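2-dehydro-3-deoxy-d-gluconate/2-dehydro-3-deoxy-phosphogluconate aldolase (PDB 4UXD) is an aldolase of the dihydrodipicolinate synthetase family, built on a parallel beta/alpha-barrel and assembled as a tetramer. Local coordinates at residues Y266-K279 / G285-I297. Sequence-based numbering, arbitrary orientation.
Sequences YQFPNAYYEYFYKK and GYRPPMYRVGIEI
E274 reaches out from helix 270-279 and holds the C-terminal tail by two consecutive backbone amides. With CG anti to the backbone N (chi1 -174°) and the rest of the chain extended, the carboxylate reaches the tail backbone: OE1 takes the N-H of G294 on its syn lone pair (OE1 to N 2.6 Å), while the N-H of I295 meets OE2 from above the carboxylate plane (N to OE2 3.1 Å). The tail is poorly ordered from G294 on, so these bonds are less precisely placed. R292 adds charge only, its NH1 3.2 Å from E274 OE2, which lies over the guanidinium face. One turn earlier, N270 OD1 accepts a weak bond from the Y291 N-H, and N270 ND2 donates to a water that in turn donates to P289 O. M290 sets CE squarely over the centre of the Y273 ring. Further along the helix, Y277 turns its edge toward the face of Y286 in an offset edge-to-face pair, planes 85° apart, and Y277 OH donates to G285 O (3.0 Å) on an in-plane lone pair. The tail thus straps helix 270-279, the last of the chain, which also packs on helices 245-264 and 44-56; Q267 bonds to K130 and N132, and Y291 to N132, of the second subunit.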
# COMPACT_ATOMS: atom_id res chain seq x y z
N TYR A 266 18.22 -10.36 -1.79
CA TYR A 266 18.13 -11.04 -0.51
C TYR A 266 17.51 -10.16 0.58
O TYR A 266 17.55 -8.94 0.50
CB TYR A 266 19.52 -11.54 -0.10
CG TYR A 266 20.08 -12.51 -1.12
CD1 TYR A 266 19.32 -13.61 -1.54
CD2 TYR A 266 21.34 -12.34 -1.68
CE1 TYR A 266 19.80 -14.50 -2.48
CE2 TYR A 266 21.83 -13.24 -2.63
CZ TYR A 266 21.05 -14.32 -3.02
OH TYR A 266 21.51 -15.22 -3.96
N GLN A 267 16.90 -10.83 1.56
CA GLN A 267 16.30 -10.21 2.75
C GLN A 267 17.31 -9.29 3.43
O GLN A 267 18.41 -9.73 3.79
CB GLN A 267 15.82 -11.32 3.69
CG GLN A 267 15.56 -10.96 5.16
CD GLN A 267 14.28 -10.17 5.37
OE1 GLN A 267 13.18 -10.60 4.99
NE2 GLN A 267 14.41 -9.00 5.98
N PHE A 268 16.94 -8.02 3.60
CA PHE A 268 17.83 -7.02 4.18
C PHE A 268 18.11 -7.31 5.68
O PHE A 268 17.21 -7.72 6.40
CB PHE A 268 17.24 -5.62 3.99
CG PHE A 268 18.13 -4.50 4.49
CD1 PHE A 268 18.04 -4.07 5.81
CD2 PHE A 268 19.05 -3.90 3.64
CE1 PHE A 268 18.86 -3.04 6.28
CE2 PHE A 268 19.87 -2.88 4.09
CZ PHE A 268 19.78 -2.44 5.41
N PRO A 269 19.35 -7.10 6.15
CA PRO A 269 20.61 -6.73 5.50
C PRO A 269 21.57 -7.91 5.44
O PRO A 269 22.79 -7.73 5.37
CB PRO A 269 21.16 -5.67 6.44
CG PRO A 269 20.77 -6.21 7.81
CD PRO A 269 19.50 -7.04 7.61
N ASN A 270 21.01 -9.11 5.48
CA ASN A 270 21.81 -10.30 5.71
C ASN A 270 22.96 -10.46 4.72
O ASN A 270 24.08 -10.80 5.11
CB ASN A 270 20.89 -11.50 5.71
CG ASN A 270 19.88 -11.45 6.84
OD1 ASN A 270 20.26 -11.25 8.00
ND2 ASN A 270 18.59 -11.60 6.51
N ALA A 271 22.70 -10.17 3.44
CA ALA A 271 23.71 -10.29 2.39
C ALA A 271 24.94 -9.43 2.67
O ALA A 271 26.06 -9.80 2.30
CB ALA A 271 23.12 -9.93 1.05
N TYR A 272 24.74 -8.28 3.32
CA TYR A 272 25.84 -7.38 3.67
C TYR A 272 26.78 -8.07 4.64
O TYR A 272 28.00 -7.90 4.58
CB TYR A 272 25.33 -6.07 4.29
CG TYR A 272 24.65 -5.14 3.31
CD1 TYR A 272 23.38 -5.43 2.81
CD2 TYR A 272 25.27 -3.98 2.88
CE1 TYR A 272 22.75 -4.57 1.91
CE2 TYR A 272 24.66 -3.13 1.97
CZ TYR A 272 23.40 -3.43 1.49
OH TYR A 272 22.80 -2.58 0.60
N TYR A 273 26.19 -8.85 5.53
CA TYR A 273 26.95 -9.54 6.55
C TYR A 273 27.75 -10.67 5.90
O TYR A 273 28.96 -10.75 6.10
CB TYR A 273 26.01 -10.03 7.67
CG TYR A 273 25.63 -8.90 8.61
CD1 TYR A 273 24.71 -7.93 8.24
CD2 TYR A 273 26.23 -8.77 9.85
CE1 TYR A 273 24.38 -6.88 9.08
CE2 TYR A 273 25.92 -7.72 10.70
CZ TYR A 273 24.99 -6.78 10.31
OH TYR A 273 24.67 -5.74 11.16
N GLU A 274 27.11 -11.51 5.10
CA GLU A 274 27.84 -12.57 4.43
C GLU A 274 28.99 -11.98 3.61
O GLU A 274 30.12 -12.48 3.64
CB GLU A 274 26.92 -13.39 3.53
CG GLU A 274 27.58 -14.60 2.91
CD GLU A 274 26.58 -15.55 2.25
OE1 GLU A 274 25.36 -15.38 2.48
OE2 GLU A 274 27.01 -16.46 1.51
N TYR A 275 28.70 -10.91 2.89
CA TYR A 275 29.65 -10.35 1.95
C TYR A 275 30.87 -9.89 2.71
O TYR A 275 32.00 -10.04 2.25
CB TYR A 275 29.02 -9.20 1.17
CG TYR A 275 29.68 -8.92 -0.16
CD1 TYR A 275 30.97 -8.41 -0.23
CD2 TYR A 275 29.01 -9.17 -1.35
CE1 TYR A 275 31.58 -8.16 -1.45
CE2 TYR A 275 29.61 -8.92 -2.57
CZ TYR A 275 30.89 -8.41 -2.62
OH TYR A 275 31.49 -8.16 -3.84
N PHE A 276 30.64 -9.34 3.90
CA PHE A 276 31.73 -8.91 4.76
C PHE A 276 32.49 -10.10 5.34
O PHE A 276 33.71 -10.06 5.51
CB PHE A 276 31.21 -8.04 5.89
CG PHE A 276 32.26 -7.68 6.89
CD1 PHE A 276 33.15 -6.65 6.63
CD2 PHE A 276 32.40 -8.40 8.07
CE1 PHE A 276 34.14 -6.32 7.54
CE2 PHE A 276 33.39 -8.08 8.99
CZ PHE A 276 34.26 -7.04 8.72
N TYR A 277 31.76 -11.16 5.65
CA TYR A 277 32.35 -12.31 6.30
C TYR A 277 33.27 -13.05 5.34
O TYR A 277 34.40 -13.40 5.69
CB TYR A 277 31.25 -13.24 6.82
CG TYR A 277 30.46 -12.72 8.00
CD1 TYR A 277 30.99 -11.78 8.87
CD2 TYR A 277 29.18 -13.17 8.25
CE1 TYR A 277 30.27 -11.31 9.95
CE2 TYR A 277 28.45 -12.72 9.32
CZ TYR A 277 28.99 -11.78 10.17
OH TYR A 277 28.26 -11.33 11.24
N LYS A 278 32.78 -13.28 4.13
CA LYS A 278 33.53 -14.00 3.12
C LYS A 278 34.78 -13.24 2.70
O LYS A 278 35.83 -13.84 2.46
CB LYS A 278 32.64 -14.27 1.89
CG LYS A 278 31.64 -15.42 2.07
CD LYS A 278 31.01 -15.82 0.74
CE LYS A 278 30.21 -17.12 0.82
NZ LYS A 278 31.06 -18.35 0.88
N LYS A 279 34.66 -11.92 2.62
CA LYS A 279 35.74 -11.09 2.11
C LYS A 279 36.94 -11.12 3.04
O LYS A 279 38.08 -11.21 2.59
CB LYS A 279 35.27 -9.64 1.92
CG LYS A 279 36.43 -8.66 1.92
CD LYS A 279 36.18 -7.43 1.09
CE LYS A 279 37.46 -7.04 0.36
NZ LYS A 279 37.68 -5.57 0.34
N GLY A 285 28.25 -14.73 12.27
CA GLY A 285 26.92 -15.24 12.50
C GLY A 285 25.78 -14.24 12.40
O GLY A 285 25.95 -13.11 11.95
N TYR A 286 24.61 -14.70 12.81
CA TYR A 286 23.37 -14.00 12.57
C TYR A 286 22.43 -14.12 13.76
O TYR A 286 21.94 -15.21 14.04
CB TYR A 286 22.70 -14.57 11.32
CG TYR A 286 23.56 -14.51 10.08
CD1 TYR A 286 24.56 -15.45 9.87
CD2 TYR A 286 23.38 -13.52 9.13
CE1 TYR A 286 25.35 -15.41 8.75
CE2 TYR A 286 24.17 -13.46 8.01
CZ TYR A 286 25.15 -14.42 7.82
OH TYR A 286 25.95 -14.40 6.70
N ARG A 287 22.18 -13.01 14.45
CA ARG A 287 21.16 -12.98 15.49
C ARG A 287 19.78 -12.99 14.83
O ARG A 287 19.45 -12.08 14.07
CB ARG A 287 21.31 -11.74 16.38
CG ARG A 287 20.28 -11.66 17.52
CD ARG A 287 20.53 -10.50 18.49
NE ARG A 287 21.82 -10.62 19.19
CZ ARG A 287 22.18 -9.88 20.24
NH1 ARG A 287 21.36 -8.96 20.73
NH2 ARG A 287 23.36 -10.07 20.80
N PRO A 288 18.99 -14.04 15.10
CA PRO A 288 17.60 -14.01 14.64
C PRO A 288 16.95 -12.66 14.97
O PRO A 288 17.21 -12.14 16.05
CB PRO A 288 16.94 -15.14 15.42
CG PRO A 288 18.05 -16.11 15.68
CD PRO A 288 19.32 -15.31 15.79
N PRO A 289 16.12 -12.11 14.05
CA PRO A 289 15.60 -12.69 12.80
C PRO A 289 16.57 -12.70 11.60
O PRO A 289 16.17 -13.17 10.54
CB PRO A 289 14.41 -11.78 12.48
CG PRO A 289 14.81 -10.44 13.01
CD PRO A 289 15.70 -10.71 14.22
N MET A 290 17.78 -12.19 11.74
CA MET A 290 18.79 -12.39 10.70
C MET A 290 18.93 -13.88 10.42
O MET A 290 18.63 -14.72 11.28
CB MET A 290 20.16 -11.83 11.11
CG MET A 290 20.21 -10.36 11.46
SD MET A 290 21.76 -9.87 12.24
CE MET A 290 22.84 -9.62 10.84
N TYR A 291 19.40 -14.22 9.22
CA TYR A 291 19.76 -15.60 8.93
C TYR A 291 20.70 -15.66 7.72
O TYR A 291 20.72 -14.73 6.90
CB TYR A 291 18.50 -16.43 8.70
CG TYR A 291 17.72 -16.07 7.46
CD1 TYR A 291 16.74 -15.09 7.49
CD2 TYR A 291 17.96 -16.72 6.26
CE1 TYR A 291 16.02 -14.77 6.34
CE2 TYR A 291 17.25 -16.41 5.12
CZ TYR A 291 16.29 -15.44 5.16
OH TYR A 291 15.58 -15.15 4.02
N ARG A 292 21.49 -16.72 7.61
CA ARG A 292 22.44 -16.86 6.50
C ARG A 292 21.68 -17.02 5.17
O ARG A 292 20.64 -17.66 5.11
CB ARG A 292 23.38 -18.05 6.74
CG ARG A 292 24.00 -18.73 5.49
CD ARG A 292 25.25 -18.03 4.95
NE ARG A 292 26.33 -19.00 4.74
CZ ARG A 292 26.61 -19.60 3.58
NH1 ARG A 292 25.92 -19.33 2.48
NH2 ARG A 292 27.60 -20.48 3.53
N VAL A 293 22.24 -16.45 4.11
CA VAL A 293 21.50 -16.25 2.87
C VAL A 293 22.09 -16.99 1.67
O VAL A 293 21.43 -17.83 1.05
CB VAL A 293 21.42 -14.73 2.57
CG1 VAL A 293 21.14 -14.46 1.11
CG2 VAL A 293 20.34 -14.09 3.42
N GLY A 294 23.34 -16.67 1.36
CA GLY A 294 23.99 -17.16 0.16
C GLY A 294 24.17 -16.05 -0.86
O GLY A 294 23.24 -15.73 -1.60
N ILE A 295 25.36 -15.45 -0.89
CA ILE A 295 25.70 -14.42 -1.87
C ILE A 295 27.02 -14.85 -2.50
O ILE A 295 27.83 -15.53 -1.85
CB ILE A 295 25.79 -13.00 -1.22
CG1 ILE A 295 26.36 -11.94 -2.19
CG2 ILE A 295 26.63 -13.02 0.05
CD1 ILE A 295 25.45 -11.57 -3.34
N GLU A 296 27.23 -14.47 -3.76
CA GLU A 296 28.28 -15.07 -4.59
C GLU A 296 29.60 -14.29 -4.65
O GLU A 296 30.56 -14.77 -5.26
CB GLU A 296 27.74 -15.25 -6.01
CG GLU A 296 26.51 -16.15 -6.10
CD GLU A 296 26.82 -17.61 -5.84
OE1 GLU A 296 27.98 -17.94 -5.51
OE2 GLU A 296 25.90 -18.44 -5.98
N ILE A 297 29.63 -13.12 -4.02
CA ILE A 297 30.86 -12.34 -3.79
C ILE A 297 31.93 -12.49 -4.87
O ILE A 297 32.25 -11.54 -5.59
CB ILE A 297 31.49 -12.70 -2.42
CG1 ILE A 297 32.75 -11.87 -2.17
CG2 ILE A 297 31.81 -14.20 -2.33
CD1 ILE A 297 32.89 -11.39 -0.74
O HOH W 1 16.39 -11.31 8.43